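Local coordinates for protein cofilin (Streptomyces griseoflavus, PDB 5IVU) that probably binds actin, as a bacterial member of the ADF/cofilin family of actin-binding proteins, at residues A[64-70]-A[82-88]; A[69-73]-A[133-137]; A[25-31]-A[42-48]; A[17-21]-A[113-117]. All coordinates share one frame; numbering follows the deposited sequence.

Interaction 1: A[64-70]-A[82-88]; sequences RWAVYDL and NKLTFVS
W65 to L70 and K83 to S88 run side by side as antiparallel strands in the central sheet of the ADF-homology fold. Backbone bonds come first. A66 with V87, Y68 with T85 and L70 with K83 are the hydrogen-bonded pairs, each closed by two N-H...O bonds. The shortest runs from K83 N to L70 O, at 2.8 Å. K83 O takes two donors from opposite faces of its carbonyl plane: L70 N at 3.0 Å and the hydroxyl T85 OG1 at 3.1 Å. That hydroxyl is fixed beside its own backbone N (chi1 -53°), from where it can turn back to K83 and also touch L70 CB.

The polar side-chain contact is thin. N82 ND2 gives a weak hydrogen bond to D69 OD1 over 3.2 Å, with amide and carboxylate turned 40° apart.

The apolar contacts gather round F86. Its CZ sits 3.7 Å from W65 CD1, the two rings lying alongside at an oblique tilt. Nearer the root of the ring, F86 CD1 meets V67 CG2 at 4.0 Å, the two side chains crossing at about a right angle. Were F86 an alanine, the ring would be gone and a gap beside W65 CD1 and V67 CG2 would probably open. L113 also packs on F86. The chemistry implies a hairpin fixed by its backbone ladder, with an aromatic and aliphatic face turned to the helices 11-21 and 96-112.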
loop_
_atom_site.group_PDB
_atom_site.type_symbol
_atom_site.label_atom_id
_atom_site.label_comp_id
_atom_site.label_asym_id
_atom_site.label_seq_id
_atom_site.Cartn_x
_atom_site.Cartn_y
_atom_site.Cartn_z
ATOM N N ARG A 64 0.908 -7.574 2.313
ATOM C CA ARG A 64 1.017 -6.221 2.853
ATOM C C ARG A 64 -0.116 -5.391 2.267
ATOM O O ARG A 64 -0.750 -5.795 1.287
ATOM C CB ARG A 64 2.369 -5.558 2.495
ATOM C CG ARG A 64 3.597 -6.172 3.144
ATOM C CD ARG A 64 3.675 -5.916 4.643
ATOM N NE ARG A 64 3.947 -7.137 5.418
ATOM C CZ ARG A 64 5.149 -7.642 5.713
ATOM N NH1 ARG A 64 6.276 -7.066 5.315
ATOM N NH2 ARG A 64 5.230 -8.756 6.417
ATOM N N TRP A 65 -0.366 -4.243 2.886
ATOM C CA TRP A 65 -1.020 -3.125 2.207
ATOM C C TRP A 65 0.005 -2.021 2.011
ATOM O O TRP A 65 1.007 -1.960 2.719
ATOM C CB TRP A 65 -2.201 -2.569 3.000
ATOM C CG TRP A 65 -3.192 -3.583 3.457
ATOM C CD1 TRP A 65 -4.166 -4.172 2.715
ATOM C CD2 TRP A 65 -3.326 -4.099 4.778
ATOM N NE1 TRP A 65 -4.886 -5.038 3.486
ATOM C CE2 TRP A 65 -4.393 -5.011 4.761
ATOM C CE3 TRP A 65 -2.645 -3.876 5.980
ATOM C CZ2 TRP A 65 -4.804 -5.711 5.900
ATOM C CZ3 TRP A 65 -3.049 -4.578 7.119
ATOM C CH2 TRP A 65 -4.121 -5.484 7.061
ATOM N N ALA A 66 -0.248 -1.150 1.046
ATOM C CA ALA A 66 0.609 0.008 0.852
ATOM C C ALA A 66 -0.171 1.148 0.270
ATOM O O ALA A 66 -1.226 0.940 -0.326
ATOM C CB ALA A 66 1.771 -0.328 -0.055
ATOM N N VAL A 67 0.359 2.352 0.457
ATOM C CA VAL A 67 -0.085 3.524 -0.283
ATOM C C VAL A 67 1.124 4.076 -1.035
ATOM O O VAL A 67 2.217 4.148 -0.479
ATOM C CB VAL A 67 -0.712 4.584 0.640
ATOM C CG1 VAL A 67 -0.957 5.881 -0.115
ATOM C CG2 VAL A 67 -2.019 4.051 1.204
ATOM N N TYR A 68 0.913 4.432 -2.304
ATOM C CA TYR A 68 1.962 4.967 -3.156
ATOM C C TYR A 68 1.463 6.248 -3.807
ATOM O O TYR A 68 0.362 6.280 -4.350
ATOM C CB TYR A 68 2.369 3.950 -4.244
ATOM C CG TYR A 68 3.693 4.306 -4.877
ATOM C CD1 TYR A 68 3.759 5.192 -5.955
ATOM C CD2 TYR A 68 4.886 3.794 -4.372
ATOM C CE1 TYR A 68 4.976 5.546 -6.523
ATOM C CE2 TYR A 68 6.105 4.138 -4.932
ATOM C CZ TYR A 68 6.150 5.020 -6.003
ATOM O OH TYR A 68 7.349 5.376 -6.577
ATOM N N ASP A 69 2.276 7.297 -3.746
ATOM C CA ASP A 69 1.938 8.572 -4.361
ATOM C C ASP A 69 2.421 8.520 -5.801
ATOM O O ASP A 69 3.534 8.921 -6.116
ATOM C CB ASP A 69 2.554 9.744 -3.585
ATOM C CG ASP A 69 2.082 11.100 -4.090
ATOM O OD1 ASP A 69 0.980 11.194 -4.696
ATOM O OD2 ASP A 69 2.830 12.085 -3.901
ATOM N N LEU A 70 1.558 8.008 -6.671
ATOM C CA LEU A 70 1.917 7.698 -8.042
ATOM C C LEU A 70 1.876 8.940 -8.910
ATOM O O LEU A 70 0.842 9.582 -9.016
ATOM C CB LEU A 70 0.950 6.652 -8.599
ATOM C CG LEU A 70 1.318 5.980 -9.918
ATOM C CD1 LEU A 70 2.458 4.997 -9.732
ATOM C CD2 LEU A 70 0.095 5.283 -10.481
ATOM N N ASN A 82 -0.877 13.367 -10.190
ATOM C CA ASN A 82 -0.588 12.433 -9.091
ATOM C C ASN A 82 -1.847 11.709 -8.672
ATOM O O ASN A 82 -2.940 12.289 -8.699
ATOM C CB ASN A 82 0.027 13.133 -7.876
ATOM C CG ASN A 82 1.523 13.333 -8.025
ATOM O OD1 ASN A 82 1.972 14.190 -8.788
ATOM N ND2 ASN A 82 2.303 12.544 -7.290
ATOM N N LYS A 83 -1.693 10.452 -8.266
ATOM C CA LYS A 83 -2.805 9.684 -7.734
ATOM C C LYS A 83 -2.361 8.831 -6.556
ATOM O O LYS A 83 -1.438 8.042 -6.665
ATOM C CB LYS A 83 -3.413 8.826 -8.835
ATOM C CG LYS A 83 -4.314 9.621 -9.758
ATOM C CD LYS A 83 -5.139 8.742 -10.679
ATOM C CE LYS A 83 -6.324 9.508 -11.240
ATOM N NZ LYS A 83 -7.063 8.708 -12.258
ATOM N N LEU A 84 -3.034 9.005 -5.427
ATOM C CA LEU A 84 -2.790 8.195 -4.247
ATOM C C LEU A 84 -3.369 6.805 -4.532
ATOM O O LEU A 84 -4.565 6.661 -4.794
ATOM C CB LEU A 84 -3.432 8.827 -3.003
ATOM C CG LEU A 84 -2.893 10.227 -2.645
ATOM C CD1 LEU A 84 -3.898 11.039 -1.847
ATOM C CD2 LEU A 84 -1.571 10.131 -1.903
ATOM N N THR A 85 -2.500 5.803 -4.477
ATOM C CA THR A 85 -2.800 4.452 -4.901
ATOM C C THR A 85 -2.715 3.481 -3.726
ATOM O O THR A 85 -1.664 3.351 -3.115
ATOM C CB THR A 85 -1.794 4.005 -5.984
ATOM O OG1 THR A 85 -1.763 4.970 -7.044
ATOM C CG2 THR A 85 -2.153 2.631 -6.530
ATOM N N PHE A 86 -3.832 2.826 -3.408
ATOM C CA PHE A 86 -3.874 1.756 -2.410
ATOM C C PHE A 86 -3.594 0.424 -3.084
ATOM O O PHE A 86 -4.128 0.145 -4.152
ATOM C CB PHE A 86 -5.241 1.714 -1.734
ATOM C CG PHE A 86 -5.294 0.826 -0.527
ATOM C CD1 PHE A 86 -4.899 1.298 0.717
ATOM C CD2 PHE A 86 -5.748 -0.478 -0.631
ATOM C CE1 PHE A 86 -4.959 0.485 1.838
ATOM C CE2 PHE A 86 -5.809 -1.299 0.482
ATOM C CZ PHE A 86 -5.413 -0.816 1.722
ATOM N N VAL A 87 -2.745 -0.380 -2.460
ATOM C CA VAL A 87 -2.279 -1.637 -3.013
ATOM C C VAL A 87 -2.553 -2.715 -1.976
ATOM O O VAL A 87 -2.041 -2.629 -0.865
ATOM C CB VAL A 87 -0.752 -1.596 -3.285
ATOM C CG1 VAL A 87 -0.222 -2.957 -3.738
ATOM C CG2 VAL A 87 -0.424 -0.532 -4.325
ATOM N N SER A 88 -3.357 -3.712 -2.331
ATOM C CA SER A 88 -3.453 -4.929 -1.541
ATOM C C SER A 88 -2.480 -5.936 -2.149
ATOM O O SER A 88 -2.666 -6.368 -3.285
ATOM C CB SER A 88 -4.868 -5.484 -1.553
ATOM O OG SER A 88 -5.761 -4.548 -0.998
#

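Interaction 2: A[69-73]-A[133-137]; sequences DLEYE and VLDKA
Strand 64-72 and the last turn of helix 130-136 draw close at Y72 and L134, whose CA atoms are 7.0 Å apart. This is the C-terminal helix of the ADF-homology fold lying against one face of the central sheet. The contact is made by side chains, and most of it is apolar.

L70 supplies one half. Its CB points at the helix, and both methyls are used. L70 CD2 makes the closer contacts: it touches V133 CG1 at 3.6 Å and the methyl A137 CB also at 3.6 Å. L70 CD1 reaches the same V133 CG1 a little farther off, at 3.9 Å. The leucine fork thus straddles one branch of the valine, and the two side chains cross at a slant.

L134 supplies the other half. It lies over the stretch of strand from L70 to Y72 and reaches it with one methyl. L134 CD2 rests 3.5 Å from Y72 CB and 4.2 Å from L70 CG. The Y72 ring is set with CG between its backbone N and carbonyl carbon (chi1 63°). This directs the ring past L134 toward the end of the helix, where Y72 CE1 comes loosely near A137 CB. A137 O receives a hydrogen bond from K83 NZ, so the neighbouring strand 81-89 also holds this end. The carboxylate of E71, whose CB points away from the helix, forms a salt bridge with K80. At the end of the helix, A137 N closes the final turn on V133 O at 3.0 Å.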
loop_
_atom_site.group_PDB
_atom_site.type_symbol
_atom_site.label_atom_id
_atom_site.label_comp_id
_atom_site.label_asym_id
_atom_site.label_seq_id
_atom_site.Cartn_x
_atom_site.Cartn_y
_atom_site.Cartn_z
ATOM N N ASP A 69 2.276 7.297 -3.746
ATOM C CA ASP A 69 1.938 8.572 -4.361
ATOM C C ASP A 69 2.421 8.520 -5.801
ATOM O O ASP A 69 3.534 8.921 -6.116
ATOM C CB ASP A 69 2.554 9.744 -3.585
ATOM C CG ASP A 69 2.082 11.100 -4.090
ATOM O OD1 ASP A 69 0.980 11.194 -4.696
ATOM O OD2 ASP A 69 2.830 12.085 -3.901
ATOM N N LEU A 70 1.558 8.008 -6.671
ATOM C CA LEU A 70 1.917 7.698 -8.042
ATOM C C LEU A 70 1.876 8.940 -8.910
ATOM O O LEU A 70 0.842 9.582 -9.016
ATOM C CB LEU A 70 0.950 6.652 -8.599
ATOM C CG LEU A 70 1.318 5.980 -9.918
ATOM C CD1 LEU A 70 2.458 4.997 -9.732
ATOM C CD2 LEU A 70 0.095 5.283 -10.481
ATOM N N GLU A 71 3.005 9.254 -9.532
ATOM C CA GLU A 71 3.126 10.351 -10.487
ATOM C C GLU A 71 3.066 9.817 -11.926
ATOM O O GLU A 71 3.665 8.792 -12.236
ATOM C CB GLU A 71 4.458 11.071 -10.262
ATOM C CG GLU A 71 4.643 12.340 -11.092
ATOM C CD GLU A 71 6.026 12.938 -10.947
ATOM O OE1 GLU A 71 7.019 12.238 -11.248
ATOM O OE2 GLU A 71 6.124 14.116 -10.544
ATOM N N TYR A 72 2.378 10.537 -12.809
ATOM C CA TYR A 72 2.360 10.202 -14.248
ATOM C C TYR A 72 2.022 11.359 -15.177
ATOM O O TYR A 72 1.497 12.398 -14.750
ATOM C CB TYR A 72 1.373 9.076 -14.533
ATOM C CG TYR A 72 -0.070 9.407 -14.226
ATOM C CD1 TYR A 72 -0.544 9.350 -12.923
ATOM C CD2 TYR A 72 -0.960 9.778 -15.232
ATOM C CE1 TYR A 72 -1.858 9.655 -12.624
ATOM C CE2 TYR A 72 -2.282 10.085 -14.941
ATOM C CZ TYR A 72 -2.725 10.023 -13.631
ATOM O OH TYR A 72 -4.031 10.320 -13.314
ATOM N N GLU A 73 2.318 11.125 -16.456
ATOM C CA GLU A 73 2.143 12.098 -17.530
ATOM C C GLU A 73 1.006 11.638 -18.445
ATOM O O GLU A 73 -0.156 11.599 -18.037
ATOM C CB GLU A 73 3.479 12.241 -18.334
ATOM C CG GLU A 73 4.722 11.828 -17.533
ATOM C CD GLU A 73 6.044 12.244 -18.156
ATOM O OE1 GLU A 73 6.193 13.420 -18.535
ATOM O OE2 GLU A 73 6.956 11.394 -18.239
ATOM N N VAL A 133 0.632 -0.438 -13.187
ATOM C CA VAL A 133 0.010 0.463 -12.213
ATOM C C VAL A 133 -0.319 1.815 -12.853
ATOM O O VAL A 133 -1.390 2.364 -12.596
ATOM C CB VAL A 133 0.890 0.615 -10.945
ATOM C CG1 VAL A 133 0.342 1.681 -10.002
ATOM C CG2 VAL A 133 0.982 -0.721 -10.219
ATOM N N LEU A 134 0.579 2.333 -13.694
ATOM C CA LEU A 134 0.314 3.549 -14.484
ATOM C C LEU A 134 -0.853 3.357 -15.456
ATOM O O LEU A 134 -1.708 4.226 -15.560
ATOM C CB LEU A 134 1.552 3.965 -15.275
ATOM C CG LEU A 134 2.777 4.411 -14.471
ATOM C CD1 LEU A 134 4.043 4.301 -15.309
ATOM C CD2 LEU A 134 2.603 5.826 -13.947
ATOM N N ASP A 135 -0.867 2.217 -16.155
ATOM C CA ASP A 135 -1.989 1.794 -17.003
ATOM C C ASP A 135 -3.326 1.922 -16.260
ATOM O O ASP A 135 -4.221 2.665 -16.694
ATOM C CB ASP A 135 -1.766 0.318 -17.504
ATOM C CG ASP A 135 -0.928 0.228 -18.772
ATOM O OD1 ASP A 135 -0.566 1.252 -19.400
ATOM O OD2 ASP A 135 -0.605 -0.919 -19.122
ATOM N N LYS A 136 -3.454 1.209 -15.139
ATOM C CA LYS A 136 -4.688 1.222 -14.335
ATOM C C LYS A 136 -5.029 2.598 -13.782
ATOM O O LYS A 136 -6.206 2.922 -13.632
ATOM C CB LYS A 136 -4.621 0.207 -13.188
ATOM C CG LYS A 136 -4.705 -1.238 -13.657
ATOM C CD LYS A 136 -5.021 -2.190 -12.512
ATOM C CE LYS A 136 -5.383 -3.572 -13.030
ATOM N NZ LYS A 136 -4.293 -4.161 -13.858
ATOM N N ALA A 137 -4.003 3.402 -13.500
ATOM C CA ALA A 137 -4.187 4.783 -13.034
ATOM C C ALA A 137 -4.700 5.781 -14.097
ATOM O O ALA A 137 -4.831 6.966 -13.808
ATOM C CB ALA A 137 -2.895 5.303 -12.417
#

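Interaction 3: A[25-31]-A[42-48]; sequences KLKYIIF and VEKSSDS
Y28 to F31 and V42 to S46 form an antiparallel beta hairpin, part of the central sheet of the ADF-homology fold, and two classic beta bulges interrupt its ladder. In the first, K27 and Y28 both face S46. S46 O takes a straight bond from K27 N at 2.9 Å and a weak one from Y28 N. In the second, E43 and K44 both face I30. I30 O accepts from E43 N at 2.8 Å and from K44 N at 3.2 Å, so one carbonyl serves two successive amides. Beside the second bulge, I30 N donates to K44 O almost in line, with 170° at the hydrogen.

Y28 carries one half of the side-chain contact. With chi1 at 69°, CG is tucked in between N and C of its own backbone, and the ring swings across the hairpin onto S46. S46 CB then lies over one ring face, 3.5 Å from the centroid, in a CH-pi contact. The Y28 hydroxyl bonds to D57 of helix 51-57. A leucine at Y28 would lack both ring and hydroxyl, and S46 CB would probably lose its flat cover while D57 lost a partner.

I30 carries another large share: it runs alongside K44, CG1 against CG, and its CG2 lies against E43 OE1. On the other face, V42 divides its methyls between two residues: CG2 meets the F31 ring at CE2, and CG1 meets I29 CG2. E43 pairs with R64 by a salt bridge, and K44 with D57. Where the strand ends, S46 OG accepts from S48 N at 3.0 Å, an ST turn.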
loop_
_atom_site.group_PDB
_atom_site.type_symbol
_atom_site.label_atom_id
_atom_site.label_comp_id
_atom_site.label_asym_id
_atom_site.label_seq_id
_atom_site.Cartn_x
_atom_site.Cartn_y
_atom_site.Cartn_z
ATOM N N LYS A 25 7.574 14.870 2.034
ATOM C CA LYS A 25 8.535 14.072 2.808
ATOM C C LYS A 25 8.472 12.575 2.500
ATOM O O LYS A 25 9.428 11.865 2.777
ATOM C CB LYS A 25 8.361 14.316 4.309
ATOM C CG LYS A 25 8.563 15.778 4.684
ATOM C CD LYS A 25 8.925 15.971 6.148
ATOM C CE LYS A 25 8.974 17.452 6.514
ATOM N NZ LYS A 25 9.964 18.220 5.702
ATOM N N LEU A 26 7.372 12.113 1.900
ATOM C CA LEU A 26 7.099 10.681 1.713
ATOM C C LEU A 26 6.567 10.398 0.316
ATOM O O LEU A 26 5.785 11.176 -0.233
ATOM C CB LEU A 26 6.064 10.190 2.726
ATOM C CG LEU A 26 6.404 10.225 4.208
ATOM C CD1 LEU A 26 5.221 9.723 5.013
ATOM C CD2 LEU A 26 7.659 9.416 4.510
ATOM N N LYS A 27 7.014 9.285 -0.254
ATOM C CA LYS A 27 6.519 8.811 -1.538
ATOM C C LYS A 27 5.639 7.568 -1.368
ATOM O O LYS A 27 4.680 7.403 -2.116
ATOM C CB LYS A 27 7.690 8.544 -2.476
ATOM C CG LYS A 27 7.314 8.296 -3.935
ATOM C CD LYS A 27 6.814 9.538 -4.657
ATOM C CE LYS A 27 6.684 9.243 -6.146
ATOM N NZ LYS A 27 5.959 10.298 -6.904
ATOM N N TYR A 28 5.944 6.702 -0.395
ATOM C CA TYR A 28 5.067 5.559 -0.074
ATOM C C TYR A 28 5.110 5.096 1.373
ATOM O O TYR A 28 6.027 5.430 2.115
ATOM C CB TYR A 28 5.365 4.371 -1.001
ATOM C CG TYR A 28 6.705 3.682 -0.815
ATOM C CD1 TYR A 28 6.873 2.677 0.135
ATOM C CD2 TYR A 28 7.791 4.002 -1.634
ATOM C CE1 TYR A 28 8.088 2.033 0.285
ATOM C CE2 TYR A 28 9.006 3.354 -1.498
ATOM C CZ TYR A 28 9.151 2.385 -0.534
ATOM O OH TYR A 28 10.351 1.764 -0.407
ATOM N N ILE A 29 4.100 4.312 1.748
ATOM C CA ILE A 29 3.970 3.730 3.091
ATOM C C ILE A 29 3.600 2.242 2.951
ATOM O O ILE A 29 2.733 1.888 2.147
ATOM C CB ILE A 29 2.855 4.421 3.917
ATOM C CG1 ILE A 29 3.085 5.931 4.003
ATOM C CG2 ILE A 29 2.772 3.825 5.321
ATOM C CD1 ILE A 29 1.930 6.693 4.622
ATOM N N ILE A 30 4.248 1.390 3.751
ATOM C CA ILE A 30 3.923 -0.036 3.830
ATOM C C ILE A 30 3.231 -0.320 5.165
ATOM O O ILE A 30 3.800 -0.063 6.215
ATOM C CB ILE A 30 5.186 -0.922 3.717
ATOM C CG1 ILE A 30 6.037 -0.550 2.485
ATOM C CG2 ILE A 30 4.797 -2.400 3.670
ATOM C CD1 ILE A 30 5.422 -0.912 1.142
ATOM N N PHE A 31 2.002 -0.830 5.113
ATOM C CA PHE A 31 1.256 -1.259 6.306
ATOM C C PHE A 31 1.246 -2.782 6.414
ATOM O O PHE A 31 1.362 -3.482 5.403
ATOM C CB PHE A 31 -0.188 -0.764 6.255
ATOM C CG PHE A 31 -0.318 0.702 5.982
ATOM C CD1 PHE A 31 -0.404 1.180 4.680
ATOM C CD2 PHE A 31 -0.357 1.613 7.033
ATOM C CE1 PHE A 31 -0.521 2.538 4.429
ATOM C CE2 PHE A 31 -0.478 2.973 6.788
ATOM C CZ PHE A 31 -0.560 3.437 5.486
ATOM N N VAL A 42 2.100 0.650 10.745
ATOM C CA VAL A 42 3.031 1.068 9.703
ATOM C C VAL A 42 4.271 0.213 9.832
ATOM O O VAL A 42 4.941 0.282 10.846
ATOM C CB VAL A 42 3.436 2.558 9.847
ATOM C CG1 VAL A 42 4.499 2.951 8.816
ATOM C CG2 VAL A 42 2.209 3.460 9.725
ATOM N N GLU A 43 4.558 -0.607 8.821
ATOM C CA GLU A 43 5.830 -1.330 8.765
ATOM C C GLU A 43 6.942 -0.369 8.390
ATOM O O GLU A 43 8.019 -0.402 8.984
ATOM C CB GLU A 43 5.792 -2.486 7.759
ATOM C CG GLU A 43 7.004 -3.424 7.881
ATOM C CD GLU A 43 7.105 -4.462 6.781
ATOM O OE1 GLU A 43 6.535 -4.266 5.695
ATOM O OE2 GLU A 43 7.770 -5.486 6.993
ATOM N N LYS A 44 6.696 0.457 7.379
ATOM C CA LYS A 44 7.640 1.512 7.036
ATOM C C LYS A 44 7.125 2.610 6.115
ATOM O O LYS A 44 6.083 2.494 5.483
ATOM C CB LYS A 44 8.937 0.951 6.452
ATOM C CG LYS A 44 8.855 -0.094 5.354
ATOM C CD LYS A 44 10.264 -0.417 4.759
ATOM C CE LYS A 44 11.145 0.795 4.365
ATOM N NZ LYS A 44 12.419 0.458 3.653
ATOM N N SER A 45 7.901 3.688 6.091
ATOM C CA SER A 45 7.729 4.812 5.185
ATOM C C SER A 45 8.999 4.970 4.357
ATOM O O SER A 45 10.072 4.500 4.737
ATOM C CB SER A 45 7.498 6.092 5.978
ATOM O OG SER A 45 6.449 5.922 6.906
ATOM N N SER A 46 8.868 5.646 3.229
ATOM C CA SER A 46 10.007 5.924 2.375
ATOM C C SER A 46 9.859 7.265 1.689
ATOM O O SER A 46 8.753 7.675 1.333
ATOM C CB SER A 46 10.144 4.855 1.319
ATOM O OG SER A 46 11.322 5.066 0.557
ATOM N N ASP A 47 10.996 7.924 1.511
ATOM C CA ASP A 47 11.096 9.162 0.746
ATOM C C ASP A 47 11.563 8.885 -0.673
ATOM O O ASP A 47 11.704 9.820 -1.462
ATOM C CB ASP A 47 12.034 10.176 1.445
ATOM C CG ASP A 47 13.474 9.669 1.608
ATOM O OD1 ASP A 47 13.779 8.505 1.275
ATOM O OD2 ASP A 47 14.313 10.442 2.095
ATOM N N SER A 48 11.802 7.613 -1.005
ATOM C CA SER A 48 12.423 7.254 -2.280
ATOM C C SER A 48 11.490 7.474 -3.465
ATOM O O SER A 48 10.356 7.020 -3.465
ATOM C CB SER A 48 12.901 5.788 -2.277
ATOM O OG SER A 48 13.350 5.400 -3.571
#

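Interaction 4: A[17-21]-A[113-117]; sequences YQQLK and LTGIA
Y17 reaches from helix 11-21 to the loop of L113 to I116, and each part of its side chain finds a partner there. The extended first torsion (CG opposite the backbone N, chi1 174°) sends the ring straight out from the helix. At the root, Y17 CB touches L113 CD2 at 3.6 Å. The same methyl slides over one face of the ring, closest to Y17 CG at 3.4 Å, and makes a CH-pi contact. Farther out, Y17 CE2 faces T114 O, which lies at the ring edge, while CE1 meets I116 CD1. At the tip, Y17 OH donates to T114 O over 2.7 Å, and I116 CD1 packs against the same hydroxyl.

One turn on, K21 grips T114 twice. Its NZ donates to OG1 of T114 at 2.7 Å and to T114 O at 2.8 Å. T114 O therefore holds two donors, and they come from opposite faces of its carbonyl plane. V67 and L84 of the sheet pack against Y17 as well. The arrangement fits the ADF-homology fold, where an N-terminal helix covers one sheet face and here is hydrogen-bonded to the loop that leads from helix 96-112 to strand 118-122.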
loop_
_atom_site.group_PDB
_atom_site.type_symbol
_atom_site.label_atom_id
_atom_site.label_comp_id
_atom_site.label_asym_id
_atom_site.label_seq_id
_atom_site.Cartn_x
_atom_site.Cartn_y
_atom_site.Cartn_z
ATOM N N TYR A 17 -0.073 8.678 6.740
ATOM C CA TYR A 17 -0.761 8.858 5.467
ATOM C C TYR A 17 -1.054 10.333 5.219
ATOM O O TYR A 17 -0.861 10.814 4.096
ATOM C CB TYR A 17 -2.055 8.043 5.430
ATOM C CG TYR A 17 -2.891 8.306 4.198
ATOM C CD1 TYR A 17 -2.428 7.957 2.920
ATOM C CD2 TYR A 17 -4.152 8.901 4.298
ATOM C CE1 TYR A 17 -3.203 8.196 1.788
ATOM C CE2 TYR A 17 -4.927 9.132 3.169
ATOM C CZ TYR A 17 -4.442 8.778 1.923
ATOM O OH TYR A 17 -5.188 9.004 0.803
ATOM N N GLN A 18 -1.522 11.039 6.254
ATOM C CA GLN A 18 -1.731 12.479 6.152
ATOM C C GLN A 18 -0.419 13.192 5.851
ATOM O O GLN A 18 -0.405 14.115 5.043
ATOM C CB GLN A 18 -2.382 13.064 7.409
ATOM C CG GLN A 18 -3.824 12.672 7.616
ATOM C CD GLN A 18 -4.418 13.168 8.936
ATOM O OE1 GLN A 18 -3.721 13.347 9.941
ATOM N NE2 GLN A 18 -5.718 13.400 8.932
ATOM N N GLN A 19 0.679 12.740 6.452
ATOM C CA GLN A 19 2.011 13.280 6.146
ATOM C C GLN A 19 2.424 13.030 4.678
ATOM O O GLN A 19 2.935 13.930 4.001
ATOM C CB GLN A 19 3.053 12.692 7.093
ATOM C CG GLN A 19 4.366 13.464 7.119
ATOM C CD GLN A 19 5.520 12.670 7.719
ATOM O OE1 GLN A 19 6.691 12.984 7.473
ATOM N NE2 GLN A 19 5.197 11.630 8.498
ATOM N N LEU A 20 2.187 11.816 4.184
ATOM C CA LEU A 20 2.381 11.515 2.769
ATOM C C LEU A 20 1.541 12.452 1.901
ATOM O O LEU A 20 2.025 12.986 0.907
ATOM C CB LEU A 20 2.054 10.037 2.462
ATOM C CG LEU A 20 2.164 9.543 0.994
ATOM C CD1 LEU A 20 2.731 8.131 0.897
ATOM C CD2 LEU A 20 0.829 9.591 0.266
ATOM N N LYS A 21 0.284 12.630 2.283
ATOM C CA LYS A 21 -0.681 13.406 1.505
ATOM C C LYS A 21 -0.375 14.919 1.448
ATOM O O LYS A 21 -0.629 15.542 0.426
ATOM C CB LYS A 21 -2.087 13.177 2.069
ATOM C CG LYS A 21 -3.204 13.648 1.161
ATOM C CD LYS A 21 -4.453 12.777 1.293
ATOM C CE LYS A 21 -5.083 12.849 2.677
ATOM N NZ LYS A 21 -6.568 12.770 2.622
ATOM N N LEU A 113 -8.344 5.774 5.186
ATOM C CA LEU A 113 -7.526 6.604 4.297
ATOM C C LEU A 113 -8.406 7.396 3.305
ATOM O O LEU A 113 -9.010 6.827 2.390
ATOM C CB LEU A 113 -6.507 5.743 3.544
ATOM C CG LEU A 113 -5.646 4.794 4.390
ATOM C CD1 LEU A 113 -4.949 3.779 3.498
ATOM C CD2 LEU A 113 -4.620 5.522 5.242
ATOM N N THR A 114 -8.453 8.710 3.485
ATOM C CA THR A 114 -9.322 9.582 2.690
ATOM C C THR A 114 -8.599 10.013 1.420
ATOM O O THR A 114 -7.412 10.337 1.456
ATOM C CB THR A 114 -9.731 10.848 3.490
ATOM O OG1 THR A 114 -8.568 11.510 3.993
ATOM C CG2 THR A 114 -10.641 10.486 4.670
ATOM N N GLY A 115 -9.320 10.029 0.305
ATOM C CA GLY A 115 -8.799 10.566 -0.956
ATOM C C GLY A 115 -7.935 9.634 -1.782
ATOM O O GLY A 115 -7.157 10.098 -2.621
ATOM N N ILE A 116 -8.073 8.325 -1.568
ATOM C CA ILE A 116 -7.411 7.331 -2.423
ATOM C C ILE A 116 -8.062 7.401 -3.807
ATOM O O ILE A 116 -9.283 7.358 -3.919
ATOM C CB ILE A 116 -7.543 5.902 -1.856
ATOM C CG1 ILE A 116 -6.777 5.747 -0.526
ATOM C CG2 ILE A 116 -7.085 4.862 -2.873
ATOM C CD1 ILE A 116 -5.271 5.882 -0.600
ATOM N N ALA A 117 -7.236 7.527 -4.845
ATOM C CA ALA A 117 -7.714 7.700 -6.223
ATOM C C ALA A 117 -7.773 6.398 -7.003
ATOM O O ALA A 117 -8.658 6.250 -7.839
ATOM C CB ALA A 117 -6.845 8.700 -6.958
#

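In the fold
From the N terminus, helix 11-21 opens interaction 4, whose loop closes only at 113-117. Two hairpins lie within that span, one after the other. Interaction 3 closes the first, between strands 28-33 and 39-46. Interaction 1 closes the second, between strands 64-72 and 81-89. Strands 28-33 and 64-72 are neighbours, so both hairpins share one sheet, and backbone hydrogen bonds between these two strands join them. Interaction 2 starts from the end of strand 64-72, sharing D69 and L70 with interaction 1. It closes at 133-137, beyond the end of interaction 4, so the two cross. Interaction 4 ties the N-terminal helix to a late loop; interaction 2 ties the C-terminal helix to the sheet.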